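PDB 1TWY: ABC transporter, periplasmic substrate-binding protein from Vibrio cholerae O1 biovar eltor, which probably binds phosphate in the periplasm and hands it to an ABC-type membrane transporter for import. Local coordinates for residues A[105-110]-A[199-204]; A[28-33]-A[76-81]; A[39-44]-A[271-276]; A[147-152]-A[182-187]. All blocks are in the same frame, centred on the assembly; numbering follows the deposited sequence.

Interaction 1 of 4, residues A[105-110]-A[199-204]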
loop_
_atom_site.group_PDB
_atom_site.type_symbol
_atom_site.label_atom_id
_atom_site.label_comp_id
_atom_site.label_asym_id
_atom_site.label_seq_id
_atom_site.Cartn_x
_atom_site.Cartn_y
_atom_site.Cartn_z
ATOM N N LEU A 105 -3.313 1.210 -5.625
ATOM C CA LEU A 105 -4.204 2.267 -5.239
ATOM C C LEU A 105 -4.901 2.788 -6.466
ATOM O O LEU A 105 -4.258 2.928 -7.510
ATOM C CB LEU A 105 -3.412 3.427 -4.593
ATOM C CG LEU A 105 -2.686 3.187 -3.267
ATOM C CD1 LEU A 105 -2.016 4.483 -2.825
ATOM C CD2 LEU A 105 -3.607 2.843 -2.182
ATOM N N ALA A 106 -6.168 3.154 -6.324
ATOM C CA ALA A 106 -6.946 3.825 -7.371
ATOM C C ALA A 106 -7.280 5.216 -6.983
ATOM O O ALA A 106 -7.519 5.499 -5.830
ATOM C CB ALA A 106 -8.337 3.070 -7.583
ATOM N N ILE A 107 -7.237 6.084 -7.944
ATOM C CA ILE A 107 -7.778 7.440 -7.748
ATOM C C ILE A 107 -9.210 7.468 -8.211
ATOM O O ILE A 107 -9.549 7.044 -9.321
ATOM C CB ILE A 107 -6.943 8.423 -8.612
ATOM C CG1 ILE A 107 -5.434 8.226 -8.332
ATOM C CG2 ILE A 107 -7.411 9.816 -8.393
ATOM C CD1 ILE A 107 -5.159 8.488 -6.871
ATOM N N VAL A 108 -10.080 7.997 -7.367
ATOM C CA VAL A 108 -11.476 7.923 -7.596
ATOM C C VAL A 108 -12.112 9.303 -7.643
ATOM O O VAL A 108 -11.747 10.152 -6.833
ATOM C CB VAL A 108 -12.168 6.981 -6.627
ATOM C CG1 VAL A 108 -11.696 5.533 -6.905
ATOM C CG2 VAL A 108 -11.963 7.304 -5.199
ATOM N N VAL A 109 -13.033 9.509 -8.578
ATOM C CA VAL A 109 -13.837 10.697 -8.676
ATOM C C VAL A 109 -15.313 10.371 -8.762
ATOM O O VAL A 109 -15.671 9.192 -8.969
ATOM C CB VAL A 109 -13.443 11.551 -9.937
ATOM C CG1 VAL A 109 -11.930 11.961 -9.792
ATOM C CG2 VAL A 109 -13.637 10.832 -11.298
ATOM N N ASN A 110 -16.131 11.384 -8.643
ATOM C CA ASN A 110 -17.602 11.184 -8.739
ATOM C C ASN A 110 -17.947 10.821 -10.195
ATOM O O ASN A 110 -17.314 11.283 -11.174
ATOM C CB ASN A 110 -18.306 12.481 -8.373
ATOM C CG ASN A 110 -19.787 12.324 -8.326
ATOM O OD1 ASN A 110 -20.464 12.414 -9.388
ATOM N ND2 ASN A 110 -20.332 12.169 -7.140
ATOM N N GLN A 199 -17.603 17.245 -6.619
ATOM C CA GLN A 199 -16.325 17.948 -6.544
ATOM C C GLN A 199 -15.167 17.126 -5.999
ATOM O O GLN A 199 -14.058 17.592 -6.040
ATOM C CB GLN A 199 -16.455 19.197 -5.674
ATOM C CG GLN A 199 -16.676 19.037 -4.130
ATOM C CD GLN A 199 -18.111 18.995 -3.641
ATOM O OE1 GLN A 199 -18.948 18.483 -4.360
ATOM N NE2 GLN A 199 -18.407 19.513 -2.444
ATOM N N ALA A 200 -15.415 15.931 -5.422
ATOM C CA ALA A 200 -14.392 15.294 -4.650
ATOM C C ALA A 200 -13.471 14.375 -5.457
ATOM O O ALA A 200 -13.801 13.835 -6.501
ATOM C CB ALA A 200 -15.101 14.399 -3.520
ATOM N N VAL A 201 -12.239 14.290 -4.970
ATOM C CA VAL A 201 -11.261 13.315 -5.396
ATOM C C VAL A 201 -10.665 12.681 -4.234
ATOM O O VAL A 201 -10.456 13.262 -3.123
ATOM C CB VAL A 201 -10.098 13.910 -6.251
ATOM C CG1 VAL A 201 -9.385 15.040 -5.583
ATOM C CG2 VAL A 201 -9.164 12.842 -6.874
ATOM N N GLY A 202 -10.417 11.384 -4.418
ATOM C CA GLY A 202 -9.804 10.640 -3.362
ATOM C C GLY A 202 -9.061 9.422 -3.895
ATOM O O GLY A 202 -8.862 9.285 -5.081
ATOM N N PHE A 203 -8.571 8.617 -2.964
ATOM C CA PHE A 203 -7.780 7.367 -3.272
ATOM C C PHE A 203 -8.323 6.255 -2.384
ATOM O O PHE A 203 -8.718 6.470 -1.219
ATOM C CB PHE A 203 -6.295 7.545 -3.150
ATOM C CG PHE A 203 -5.820 8.019 -1.848
ATOM C CD1 PHE A 203 -5.759 9.378 -1.563
ATOM C CD2 PHE A 203 -5.508 7.125 -0.837
ATOM C CE1 PHE A 203 -5.410 9.845 -0.325
ATOM C CE2 PHE A 203 -5.153 7.625 0.440
ATOM C CZ PHE A 203 -5.076 9.002 0.656
ATOM N N ILE A 204 -8.303 5.052 -2.899
ATOM C CA ILE A 204 -8.752 3.833 -2.196
ATOM C C ILE A 204 -7.897 2.674 -2.681
ATOM O O ILE A 204 -7.269 2.691 -3.742
ATOM C CB ILE A 204 -10.195 3.484 -2.504
ATOM C CG1 ILE A 204 -10.503 3.260 -4.025
ATOM C CG2 ILE A 204 -11.218 4.521 -1.923
ATOM C CD1 ILE A 204 -12.021 2.849 -4.205
HETATM O O HOH W 1 -15.315 14.214 -8.706
#
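Ile-107 faces Phe-203 in a non-hydrogen-bonded pair of antiparallel strands, and its side chain illustrates how such a pair is sealed. CB lies over the carbonyl oxygen of Gly-202. From there the two branches part. CG2, which stands anti to the backbone N, runs beside Val-201 and meets its CG2 at 3.8 Å, the two side chains pointing the same way. The other branch turns along CG1 to CD1, which reaches CB of Phe-203 at 4.0 Å, while the phenyl ring leads away to stack on Phe-159 of helix 154-163. The face with Ala-106, Val-108 and Ile-204 is built differently. Here Val-108 and Ile-204 cross at about a right angle, CG1 of the valine 3.8 Å from CD1 of the isoleucine, and Ile-204 also packs on helix 187-196. Gly-202 adds no side chain to that face, and CG2 of Val-108 rests against its carbonyl.

Two hydrogen-bonded pairs hold the backbones together. Ala-106 N bonds to Ile-204 O (2.8 Å) and Ile-204 N returns to Ala-106 O; Val-108 N reaches Gly-202 O at 2.9 Å and Gly-202 N returns to Val-108 O. At the end of the pairing a water takes over, accepting from Asn-110 N (2.9 Å) and donating to Ala-200 O (2.7 Å). Polarity across this buried contact is thus confined to backbone and water, and aliphatic carbon supplies the side-chain packing.

Interaction 2 of 4, residues A[28-33]-A[76-81]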
loop_
_atom_site.group_PDB
_atom_site.type_symbol
_atom_site.label_atom_id
_atom_site.label_comp_id
_atom_site.label_asym_id
_atom_site.label_seq_id
_atom_site.Cartn_x
_atom_site.Cartn_y
_atom_site.Cartn_z
ATOM N N SER A 28 7.888 -24.927 18.035
ATOM C CA SER A 28 8.768 -23.734 17.959
ATOM C C SER A 28 7.947 -22.465 17.659
ATOM O O SER A 28 6.723 -22.502 17.534
ATOM C CB SER A 28 9.868 -23.967 16.923
ATOM O OG SER A 28 9.748 -25.261 16.324
ATOM N N GLU A 29 8.618 -21.331 17.578
ATOM C CA GLU A 29 7.901 -20.038 17.382
ATOM C C GLU A 29 8.657 -19.265 16.282
ATOM O O GLU A 29 9.837 -19.340 16.249
ATOM C CB GLU A 29 7.865 -19.248 18.689
ATOM C CG GLU A 29 6.472 -19.014 19.299
ATOM C CD GLU A 29 6.261 -17.615 19.929
ATOM O OE1 GLU A 29 7.253 -16.986 20.414
ATOM O OE2 GLU A 29 5.090 -17.121 19.936
ATOM N N ILE A 30 7.939 -18.614 15.364
ATOM C CA ILE A 30 8.524 -17.797 14.313
ATOM C C ILE A 30 7.843 -16.460 14.549
ATOM O O ILE A 30 6.675 -16.413 14.747
ATOM C CB ILE A 30 8.158 -18.313 12.881
ATOM C CG1 ILE A 30 8.918 -19.595 12.559
ATOM C CG2 ILE A 30 8.547 -17.360 11.827
ATOM C CD1 ILE A 30 8.347 -20.359 11.358
ATOM N N THR A 31 8.587 -15.390 14.469
ATOM C CA THR A 31 8.007 -14.046 14.706
ATOM C C THR A 31 8.204 -13.316 13.403
ATOM O O THR A 31 9.339 -13.197 12.926
ATOM C CB THR A 31 8.781 -13.358 15.770
ATOM O OG1 THR A 31 8.750 -14.137 16.970
ATOM C CG2 THR A 31 8.185 -11.959 16.124
ATOM N N ILE A 32 7.119 -12.841 12.781
ATOM C CA ILE A 32 7.251 -12.045 11.597
ATOM C C ILE A 32 6.672 -10.663 11.955
ATOM O O ILE A 32 5.510 -10.571 12.337
ATOM C CB ILE A 32 6.540 -12.752 10.357
ATOM C CG1 ILE A 32 6.602 -11.881 9.126
ATOM C CG2 ILE A 32 5.107 -13.125 10.637
ATOM C CD1 ILE A 32 6.354 -12.656 7.770
ATOM N N SER A 33 7.453 -9.622 11.741
ATOM C CA SER A 33 7.141 -8.283 12.236
ATOM C C SER A 33 7.198 -7.294 11.160
ATOM O O SER A 33 8.090 -7.322 10.319
ATOM C CB SER A 33 8.174 -7.946 13.320
ATOM O OG SER A 33 8.158 -9.047 14.243
ATOM N N VAL A 76 15.336 -9.954 17.048
ATOM C CA VAL A 76 14.144 -10.318 17.778
ATOM C C VAL A 76 12.876 -10.496 16.964
ATOM O O VAL A 76 11.798 -10.518 17.585
ATOM C CB VAL A 76 13.892 -9.209 18.920
ATOM C CG1 VAL A 76 15.071 -9.161 19.906
ATOM C CG2 VAL A 76 13.735 -7.811 18.361
ATOM N N ALA A 77 12.965 -10.378 15.624
ATOM C CA ALA A 77 12.076 -11.001 14.646
ATOM C C ALA A 77 12.869 -11.973 13.754
ATOM O O ALA A 77 14.026 -11.723 13.509
ATOM C CB ALA A 77 11.431 -9.911 13.732
ATOM N N ASP A 78 12.239 -13.053 13.264
ATOM C CA ASP A 78 12.806 -13.954 12.309
ATOM C C ASP A 78 12.631 -13.467 10.876
ATOM O O ASP A 78 13.457 -13.754 10.008
ATOM C CB ASP A 78 12.187 -15.291 12.441
ATOM C CG ASP A 78 12.402 -15.893 13.793
ATOM O OD1 ASP A 78 13.586 -16.190 14.129
ATOM O OD2 ASP A 78 11.465 -16.092 14.564
ATOM N N ILE A 79 11.514 -12.748 10.647
ATOM C CA ILE A 79 11.134 -12.251 9.358
ATOM C C ILE A 79 10.646 -10.846 9.474
ATOM O O ILE A 79 9.941 -10.615 10.398
ATOM C CB ILE A 79 10.059 -13.188 8.643
ATOM C CG1 ILE A 79 10.580 -14.645 8.644
ATOM C CG2 ILE A 79 9.844 -12.686 7.226
ATOM C CD1 ILE A 79 9.583 -15.692 8.191
ATOM N N ALA A 80 10.933 -9.930 8.570
ATOM C CA ALA A 80 10.220 -8.671 8.606
ATOM C C ALA A 80 9.307 -8.608 7.356
ATOM O O ALA A 80 9.533 -9.222 6.317
ATOM C CB ALA A 80 11.124 -7.511 8.680
HETATM N N MSE A 81 8.290 -7.737 7.436
HETATM C CA MSE A 81 7.461 -7.510 6.314
HETATM C C MSE A 81 7.354 -5.955 6.150
HETATM O O MSE A 81 7.273 -5.236 7.151
HETATM C CB MSE A 81 6.090 -8.211 6.469
HETATM C CG MSE A 81 5.353 -7.819 7.587
HETATM SE SE MSE A 81 3.864 -9.206 7.941
HETATM C CE MSE A 81 3.854 -8.442 9.710
#
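Thr-31 and Asp-78 meet where a parallel strand pair begins, within an alpha/beta sheet in which strand 29-34 runs between strands 57-62 and 79-82, as in the Rossmann-like lobes of periplasmic binding proteins. The hydrogen bonds come first. Thr-31 O accepts from two successive amides, Asp-78 N at 2.9 Å and Ile-79 N at 3.2 Å, both in its carbonyl plane. The carboxylate of Asp-78 accepts in turn, OD2 taking Thr-31 N on its anti lone pair at 3.0 Å, so that side chain and backbone together pin the entry to the strand. Regular parallel pairing follows, with Ser-33 N bonded to Ile-79 O and Met-81 N to Ser-33 O.

The apolar contacts gather on the face of Ile-32 and Ile-79. With CG1 of Ile-32 anti to its backbone N (chi1 177°), CD1 is carried over CG2 of Ile-79 at 3.5 Å. Ile-30 CG2 touches Ile-79 CD1 on the same side, and Phe-255 of helix 250-260 packs on Ile-30 and Ile-79.

On the face of Ser-33, helix 65-73 packs through Leu-71. There Ser-33 OG, weakly hydrogen-bonded to Gln-61 NE2, lies 3.4 Å from the methyl CB of Ala-77.

Interaction 3 of 4, residues A[39-44]-A[271-276]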
loop_
_atom_site.group_PDB
_atom_site.type_symbol
_atom_site.label_atom_id
_atom_site.label_comp_id
_atom_site.label_asym_id
_atom_site.label_seq_id
_atom_site.Cartn_x
_atom_site.Cartn_y
_atom_site.Cartn_z
ATOM N N ALA A 39 0.356 -7.281 7.196
ATOM C CA ALA A 39 -0.121 -8.159 8.248
ATOM C C ALA A 39 -1.585 -8.645 7.966
ATOM O O ALA A 39 -1.947 -9.670 8.423
ATOM C CB ALA A 39 -0.102 -7.468 9.589
ATOM N N ARG A 40 -2.367 -7.864 7.287
ATOM C CA ARG A 40 -3.789 -8.208 6.910
ATOM C C ARG A 40 -3.745 -9.570 6.147
ATOM O O ARG A 40 -4.310 -10.569 6.568
ATOM C CB ARG A 40 -4.364 -7.087 6.021
ATOM C CG ARG A 40 -4.473 -5.709 6.775
ATOM C CD ARG A 40 -5.439 -4.700 6.105
ATOM N NE ARG A 40 -6.728 -5.352 5.881
ATOM C CZ ARG A 40 -7.360 -5.428 4.715
ATOM N NH1 ARG A 40 -6.839 -4.897 3.603
ATOM N NH2 ARG A 40 -8.528 -6.052 4.661
ATOM N N ILE A 41 -2.871 -9.703 5.175
ATOM C CA ILE A 41 -2.797 -10.996 4.448
ATOM C C ILE A 41 -1.941 -12.001 5.180
ATOM O O ILE A 41 -2.234 -13.173 5.182
ATOM C CB ILE A 41 -2.385 -10.779 2.987
ATOM C CG1 ILE A 41 -2.525 -12.040 2.130
ATOM C CG2 ILE A 41 -0.914 -10.249 2.834
ATOM C CD1 ILE A 41 -4.030 -12.644 2.068
HETATM N N MSE A 42 -0.933 -11.522 5.943
HETATM C CA MSE A 42 -0.092 -12.485 6.653
HETATM C C MSE A 42 -0.829 -13.241 7.725
HETATM O O MSE A 42 -0.555 -14.403 7.984
HETATM C CB MSE A 42 1.225 -11.864 7.218
HETATM C CG MSE A 42 2.205 -12.735 7.823
HETATM SE SE MSE A 42 2.931 -13.937 6.396
HETATM C CE MSE A 42 3.637 -12.644 5.151
ATOM N N ASP A 43 -1.794 -12.549 8.346
ATOM C CA ASP A 43 -2.612 -13.241 9.319
ATOM C C ASP A 43 -3.324 -14.503 8.733
ATOM O O ASP A 43 -3.338 -15.586 9.298
ATOM C CB ASP A 43 -3.692 -12.295 9.811
ATOM C CG ASP A 43 -3.227 -11.333 10.917
ATOM O OD1 ASP A 43 -2.132 -11.523 11.531
ATOM O OD2 ASP A 43 -3.842 -10.292 11.035
ATOM N N VAL A 44 -3.840 -14.347 7.542
ATOM C CA VAL A 44 -4.395 -15.520 6.819
ATOM C C VAL A 44 -3.371 -16.576 6.427
ATOM O O VAL A 44 -3.606 -17.782 6.593
ATOM C CB VAL A 44 -5.064 -15.069 5.564
ATOM C CG1 VAL A 44 -5.729 -16.269 4.852
ATOM C CG2 VAL A 44 -6.184 -14.007 5.864
ATOM N N TYR A 271 -7.389 -12.546 -2.268
ATOM C CA TYR A 271 -7.662 -11.304 -1.468
ATOM C C TYR A 271 -7.419 -9.977 -2.183
ATOM O O TYR A 271 -7.595 -8.857 -1.615
ATOM C CB TYR A 271 -6.959 -11.407 -0.141
ATOM C CG TYR A 271 -7.621 -12.318 0.909
ATOM C CD1 TYR A 271 -7.538 -13.695 0.882
ATOM C CD2 TYR A 271 -8.438 -11.760 1.913
ATOM C CE1 TYR A 271 -8.172 -14.488 1.835
ATOM C CE2 TYR A 271 -9.027 -12.519 2.842
ATOM C CZ TYR A 271 -8.898 -13.888 2.831
ATOM O OH TYR A 271 -9.532 -14.698 3.727
ATOM N N GLY A 272 -7.128 -10.015 -3.450
ATOM C CA GLY A 272 -6.997 -8.813 -4.294
ATOM C C GLY A 272 -5.600 -8.290 -4.379
ATOM O O GLY A 272 -5.435 -7.239 -4.979
ATOM N N TYR A 273 -4.567 -9.064 -3.965
ATOM C CA TYR A 273 -3.224 -8.560 -4.161
ATOM C C TYR A 273 -2.688 -9.131 -5.464
ATOM O O TYR A 273 -3.300 -10.057 -6.024
ATOM C CB TYR A 273 -2.317 -8.866 -2.999
ATOM C CG TYR A 273 -2.871 -8.358 -1.702
ATOM C CD1 TYR A 273 -2.781 -7.047 -1.399
ATOM C CD2 TYR A 273 -3.539 -9.180 -0.866
ATOM C CE1 TYR A 273 -3.289 -6.575 -0.250
ATOM C CE2 TYR A 273 -4.083 -8.711 0.320
ATOM C CZ TYR A 273 -3.965 -7.397 0.594
ATOM O OH TYR A 273 -4.506 -6.869 1.749
ATOM N N ILE A 274 -1.607 -8.607 -5.960
ATOM C CA ILE A 274 -1.172 -8.820 -7.377
ATOM C C ILE A 274 0.177 -9.492 -7.441
ATOM O O ILE A 274 1.163 -9.100 -6.809
ATOM C CB ILE A 274 -1.105 -7.518 -8.136
ATOM C CG1 ILE A 274 -2.527 -6.916 -8.278
ATOM C CG2 ILE A 274 -0.545 -7.697 -9.516
ATOM C CD1 ILE A 274 -2.542 -5.521 -7.704
HETATM N N MSE A 275 0.251 -10.563 -8.221
HETATM C CA MSE A 275 1.514 -11.270 -8.334
HETATM C C MSE A 275 2.477 -10.426 -9.210
HETATM O O MSE A 275 2.071 -9.960 -10.244
HETATM C CB MSE A 275 1.301 -12.652 -9.003
HETATM C CG MSE A 275 0.621 -13.670 -8.119
HETATM SE SE MSE A 275 1.684 -14.068 -6.569
HETATM C CE MSE A 275 0.819 -13.131 -5.369
ATOM N N PRO A 276 3.732 -10.306 -8.831
ATOM C CA PRO A 276 4.755 -9.650 -9.676
ATOM C C PRO A 276 4.878 -10.247 -11.105
ATOM O O PRO A 276 4.822 -11.470 -10.925
ATOM C CB PRO A 276 6.030 -9.954 -8.920
ATOM C CG PRO A 276 5.628 -10.088 -7.574
ATOM C CD PRO A 276 4.322 -10.922 -7.652
#
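Ile-41 sits between two tyrosines, and the contact is built around it. Its CD1 touches the root of the Tyr-271 ring, 3.8 Å from CG, while its CB lies 3.8 Å from CE2 of Tyr-273, the isoleucine and this second tyrosine running antiparallel alongside each other. The isoleucine's shape lets it serve both: CG1 is anti to the backbone N (chi1 -170°), and a turn at chi2 (59°) directs CD1 to Tyr-271. One helical turn further on, Val-44 meets the far end of the same ring, its CG2 4.0 Å from Tyr-271 OH. On the other flank Arg-40, bent at chi3, brings NH1 to 3.6 Å from Tyr-273 OH without making a hydrogen bond, its guanidinium plane inclined 62° to the ring. No hydrogen bond crosses the contact; it is essentially hydrocarbon and ring carbon, with polar ends at its margin.

The next shell is the backbone that carries the tyrosines. Helix 262-270 ends in a Schellman motif whose C-prime residue, Gly-272, has positive phi; Tyr-273 N returns to Ile-268 O and Gly-272 N to Val-269 O. Consistent with this, Tyr-271 and Tyr-273 both reach the helix of residues 39-44 from one short turn.

Further out, the Tyr-273 ring meets Phe-239 of strand 236-243 and packs on Ala-101 and Asp-103 of strand 96-109. The contact therefore joins the flank of helix 36-52 to the C-terminal tail near the two long strands that run between the lobes.

Interaction 4 of 4, residues A[147-152]-A[182-187]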
loop_
_atom_site.group_PDB
_atom_site.type_symbol
_atom_site.label_atom_id
_atom_site.label_comp_id
_atom_site.label_asym_id
_atom_site.label_seq_id
_atom_site.Cartn_x
_atom_site.Cartn_y
_atom_site.Cartn_z
ATOM N N VAL A 147 -9.778 14.777 -0.740
ATOM C CA VAL A 147 -10.066 13.825 0.334
ATOM C C VAL A 147 -8.869 12.887 0.526
ATOM O O VAL A 147 -8.263 12.395 -0.414
ATOM C CB VAL A 147 -11.283 13.059 0.061
ATOM C CG1 VAL A 147 -11.699 12.341 1.420
ATOM C CG2 VAL A 147 -12.383 13.883 -0.493
ATOM N N THR A 148 -8.526 12.657 1.811
ATOM C CA THR A 148 -7.467 11.876 2.229
ATOM C C THR A 148 -7.898 10.910 3.358
ATOM O O THR A 148 -9.083 10.951 3.749
ATOM C CB THR A 148 -6.221 12.701 2.499
ATOM O OG1 THR A 148 -5.121 11.780 2.687
ATOM C CG2 THR A 148 -6.342 13.544 3.784
ATOM N N ARG A 149 -7.028 10.162 3.921
ATOM C CA ARG A 149 -7.297 9.250 5.016
ATOM C C ARG A 149 -6.651 9.819 6.304
ATOM O O ARG A 149 -5.934 10.843 6.288
ATOM C CB ARG A 149 -6.767 7.870 4.615
ATOM C CG ARG A 149 -7.586 7.124 3.617
ATOM C CD ARG A 149 -8.966 6.652 4.167
ATOM N NE ARG A 149 -8.752 5.771 5.252
ATOM C CZ ARG A 149 -8.353 4.522 5.142
ATOM N NH1 ARG A 149 -8.330 3.929 3.935
ATOM N NH2 ARG A 149 -8.100 3.809 6.227
ATOM N N GLU A 150 -6.948 9.133 7.400
ATOM C CA GLU A 150 -6.414 9.481 8.672
ATOM C C GLU A 150 -4.878 9.393 8.686
ATOM O O GLU A 150 -4.270 8.607 7.954
ATOM C CB GLU A 150 -7.072 8.615 9.730
ATOM C CG GLU A 150 -6.793 7.132 9.793
ATOM C CD GLU A 150 -7.494 6.237 8.826
ATOM O OE1 GLU A 150 -8.165 6.666 7.837
ATOM O OE2 GLU A 150 -7.175 4.967 8.830
ATOM N N ALA A 151 -4.298 10.046 9.702
ATOM C CA ALA A 151 -2.897 10.206 9.837
ATOM C C ALA A 151 -2.154 8.922 9.979
ATOM O O ALA A 151 -1.067 8.764 9.412
ATOM C CB ALA A 151 -2.537 11.205 10.845
ATOM N N SER A 152 -2.794 7.969 10.648
ATOM C CA SER A 152 -2.217 6.635 10.926
ATOM C C SER A 152 -2.417 5.655 9.770
ATOM O O SER A 152 -1.944 4.531 9.793
ATOM C CB SER A 152 -2.829 6.007 12.152
ATOM O OG SER A 152 -4.198 5.721 12.012
ATOM N N LEU A 182 -9.844 16.923 3.296
ATOM C CA LEU A 182 -10.806 16.341 4.254
ATOM C C LEU A 182 -10.379 14.927 4.532
ATOM O O LEU A 182 -9.927 14.193 3.678
ATOM C CB LEU A 182 -12.118 16.261 3.560
ATOM C CG LEU A 182 -12.790 17.622 3.430
ATOM C CD1 LEU A 182 -13.705 17.425 2.324
ATOM C CD2 LEU A 182 -13.468 17.878 4.811
ATOM N N VAL A 183 -10.503 14.553 5.770
ATOM C CA VAL A 183 -10.098 13.212 6.188
ATOM C C VAL A 183 -11.329 12.342 6.380
ATOM O O VAL A 183 -12.294 12.715 7.051
ATOM C CB VAL A 183 -9.381 13.279 7.574
ATOM C CG1 VAL A 183 -9.142 11.914 8.152
ATOM C CG2 VAL A 183 -7.972 13.945 7.417
ATOM N N VAL A 184 -11.213 11.148 5.837
ATOM C CA VAL A 184 -12.133 10.022 6.101
ATOM C C VAL A 184 -11.337 8.831 6.611
ATOM O O VAL A 184 -10.123 8.788 6.516
ATOM C CB VAL A 184 -12.932 9.645 4.865
ATOM C CG1 VAL A 184 -13.742 10.820 4.330
ATOM C CG2 VAL A 184 -12.084 9.098 3.730
ATOM N N ASN A 185 -12.045 7.847 7.190
ATOM C CA ASN A 185 -11.398 6.819 7.989
ATOM C C ASN A 185 -11.549 5.368 7.475
ATOM O O ASN A 185 -11.170 4.437 8.217
ATOM C CB ASN A 185 -11.805 6.927 9.442
ATOM C CG ASN A 185 -13.136 6.438 9.702
ATOM O OD1 ASN A 185 -13.937 6.290 8.787
ATOM N ND2 ASN A 185 -13.433 6.122 11.049
ATOM N N SER A 186 -11.937 5.215 6.220
ATOM C CA SER A 186 -11.970 3.909 5.561
ATOM C C SER A 186 -12.163 4.058 4.100
ATOM O O SER A 186 -12.678 5.098 3.582
ATOM C CB SER A 186 -13.151 3.150 6.211
ATOM O OG SER A 186 -14.442 3.641 5.800
ATOM N N ASN A 187 -11.898 2.981 3.327
ATOM C CA ASN A 187 -12.253 2.918 1.942
ATOM C C ASN A 187 -13.711 3.114 1.725
ATOM O O ASN A 187 -14.153 3.752 0.775
ATOM C CB ASN A 187 -11.817 1.588 1.317
ATOM C CG ASN A 187 -10.328 1.461 1.168
ATOM O OD1 ASN A 187 -9.633 2.393 0.664
ATOM N ND2 ASN A 187 -9.836 0.214 1.459
HETATM O O HOH W 2 -9.073 5.000 1.216
#
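Arg-149 folds over the loop of Asn-185 and Ser-186 and the start of helix 187-196, and around it lies the close-fitted part of this contact. Bends at chi2 and chi3 lay its guanidinium across Ser-186, whose CA stands 3.6 Å above the plane at its centre. Glu-150, next in sequence, grips the edge: NE donates to OE1 at 2.8 Å and NH2 to OE2 at 3.0 Å, each on a syn lone pair. This side-on salt bridge fixes the rotation of the group. A water at the edge extends the hold, accepting from NH1 at 3.0 Å and donating to Asn-187 OD1, while Asn-187 ND2 is hydrogen-bonded to Ser-205 OG.

Behind the arginine the backbones pair as parallel strands, Thr-148 N bonding to Leu-182 O at 2.8 Å and Val-184 N to Thr-148 O at 3.0 Å. Val-147 and Val-184, both buried, meet through their CG1 atoms. Leu-182 shares their face but lies exposed at the start of its strand.

On the opposite face, beside Thr-148, Val-183 is exposed, though its CG1 still lies against the backbone of Glu-150. Asn-185, just past the strand, is exposed too.

Ser-186 is the N-cap of helix 187-196, its OG capping Met-189 N, and that helix packs through Met-190 and Leu-193 on both buried valines. Strand 145-149 pairs in parallel with strand 200-205 as well, and so lies between that strand and strand 182-184.

From the N terminus, interaction 2 opens first, but before it closes at 76-81 the chain has passed residues 39-44, where interaction 3 begins. The two therefore cross, and they touch through Ile-32 and Met-81 packing on Met-42. Interaction 3 closes only at 271-276, spanning nearly all the rest of the chain. Within that span, interaction 1 joins 105-110 to 199-204 and in turn encloses interaction 4. These last two share a sheet, strands 145-149 and 200-205 being neighbours, and Val-201 O probably bonds Val-147 N. Interactions 1 and 2, with centres about 36 Å apart, lie on opposite sides of the chain's centre, though both reach the same sheet, while interaction 3 joins the C-terminal segment to helix 36-52.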